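Local coordinates for Baccell_00875 (Bacteroides cellulosilyticus DSM 14838, PDB 5NO8), which probably acts as a polysaccharide lyase that removes the rhamnose caps linked to glucuronic acid on complex arabinogalactan proteins, at residues 367-370 against 375-378. Sequence-based numbering, arbitrary orientation.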
loop_
_atom_site.group_PDB
_atom_site.type_symbol
_atom_site.label_atom_id
_atom_site.label_comp_id
_atom_site.label_asym_id
_atom_site.label_seq_id
_atom_site.Cartn_x
_atom_site.Cartn_y
_atom_site.Cartn_z
ATOM N N MET A 367 -9.396 4.023 22.262
ATOM C CA MET A 367 -8.786 2.698 22.326
ATOM C C MET A 367 -9.108 1.819 21.128
ATOM O O MET A 367 -10.053 2.058 20.401
ATOM C CB MET A 367 -9.209 2.044 23.620
ATOM C CG MET A 367 -8.543 2.776 24.775
ATOM S SD MET A 367 -8.952 2.065 26.343
ATOM C CE MET A 367 -8.178 0.456 26.167
ATOM N N VAL A 368 -8.279 0.798 20.955
ATOM C CA VAL A 368 -8.511 -0.251 19.978
ATOM C C VAL A 368 -9.850 -0.878 20.234
ATOM O O VAL A 368 -10.248 -1.076 21.388
ATOM C CB VAL A 368 -7.383 -1.318 20.048
ATOM C CG1 VAL A 368 -7.657 -2.484 19.094
ATOM C CG2 VAL A 368 -6.055 -0.676 19.720
ATOM N N TYR A 369 -10.562 -1.214 19.157
ATOM C CA TYR A 369 -11.896 -1.763 19.266
ATOM C C TYR A 369 -12.016 -3.008 18.422
ATOM O O TYR A 369 -11.529 -3.030 17.284
ATOM C CB TYR A 369 -12.917 -0.726 18.772
ATOM C CG TYR A 369 -14.366 -1.044 19.055
ATOM C CD1 TYR A 369 -14.952 -0.685 20.269
ATOM C CD2 TYR A 369 -15.175 -1.654 18.101
ATOM C CE1 TYR A 369 -16.284 -0.951 20.523
ATOM C CE2 TYR A 369 -16.511 -1.932 18.346
ATOM C CZ TYR A 369 -17.057 -1.573 19.567
ATOM O OH TYR A 369 -18.371 -1.814 19.821
ATOM N N ASP A 370 -12.684 -4.017 18.970
ATOM C CA ASP A 370 -12.896 -5.279 18.288
ATOM C C ASP A 370 -14.263 -5.267 17.658
ATOM O O ASP A 370 -15.282 -5.341 18.370
ATOM C CB ASP A 370 -12.756 -6.448 19.274
ATOM C CG ASP A 370 -12.838 -7.819 18.589
ATOM O OD1 ASP A 370 -13.392 -7.954 17.483
ATOM O OD2 ASP A 370 -12.319 -8.784 19.164
ATOM N N SER A 375 -16.652 -4.493 21.251
ATOM C CA SER A 375 -16.096 -4.090 22.540
ATOM C C SER A 375 -14.717 -3.504 22.382
ATOM O O SER A 375 -13.972 -3.895 21.473
ATOM C CB SER A 375 -16.033 -5.290 23.502
ATOM O OG SER A 375 -15.299 -6.348 22.926
ATOM N N ILE A 376 -14.375 -2.569 23.260
ATOM C CA ILE A 376 -13.009 -2.072 23.371
ATOM C C ILE A 376 -12.072 -3.252 23.681
ATOM O O ILE A 376 -12.420 -4.141 24.472
ATOM C CB ILE A 376 -12.884 -0.972 24.449
ATOM C CG1 ILE A 376 -13.472 0.341 23.925
ATOM C CG2 ILE A 376 -11.424 -0.678 24.792
ATOM C CD1 ILE A 376 -13.712 1.393 24.977
ATOM N N TYR A 377 -10.919 -3.284 23.000
ATOM C CA TYR A 377 -9.878 -4.270 23.271
ATOM C C TYR A 377 -8.969 -3.764 24.385
ATOM O O TYR A 377 -8.279 -2.750 24.241
ATOM C CB TYR A 377 -9.048 -4.581 22.025
ATOM C CG TYR A 377 -8.004 -5.653 22.291
ATOM C CD1 TYR A 377 -8.382 -6.957 22.608
ATOM C CD2 TYR A 377 -6.639 -5.353 22.244
ATOM C CE1 TYR A 377 -7.422 -7.940 22.880
ATOM C CE2 TYR A 377 -5.673 -6.327 22.504
ATOM C CZ TYR A 377 -6.069 -7.622 22.810
ATOM O OH TYR A 377 -5.107 -8.585 23.076
ATOM N N LEU A 378 -8.959 -4.503 25.495
ATOM C CA LEU A 378 -8.296 -4.064 26.722
ATOM C C LEU A 378 -6.818 -4.466 26.838
ATOM O O LEU A 378 -6.145 -4.078 27.808
ATOM C CB LEU A 378 -9.070 -4.600 27.931
ATOM C CG LEU A 378 -10.532 -4.165 28.040
ATOM C CD1 LEU A 378 -11.195 -4.867 29.231
ATOM C CD2 LEU A 378 -10.615 -2.656 28.161
#
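Y369 and I376 form an antiparallel non-hydrogen-bonded pair, with 4.3 Å between their CA atoms, and D370 and S375 form the hydrogen-bonded pair next to them. D370 N donates to S375 O at 2.8 Å, nearly straight at 170°. The return bond, S375 N to D370 O, is weak at 3.3 Å. Beyond I376, Y377 N hydrogen-bonds V368 O at 2.8 Å. I376 CA lies against the same oxygen.

The Y369 ring is laid over the backbone of S375. Its CG is anti to the backbone N (chi1 -169°), and one ring face takes S375 N, 3.4 Å from Y369 CZ. F348 meets this ring edge-to-face. With an alanine here, the S375 backbone would probably lose its cover on that side, and F348 its aromatic partner.

M367 crosses I376 at about a right angle, and its CB touches I376 CG2 at 3.7 Å. The chain bends at chi3 (65°), which also brings CE back to I376 CG2. V368 and Y377 lie side by side, with V368 CG1 3.9 Å from Y377 CB. The polar ends bind outside the pair: Y377 OH bonds N383, and D370 OD2 forms a salt bridge with K602.

Strand 369-370 also pairs with strand 672-677, whose Y676 touches V368, D370 and the Y377 ring. The contact is thus a short beta hairpin with a four-residue connection, and its second strand forms one edge of a small antiparallel sheet within the helical domain.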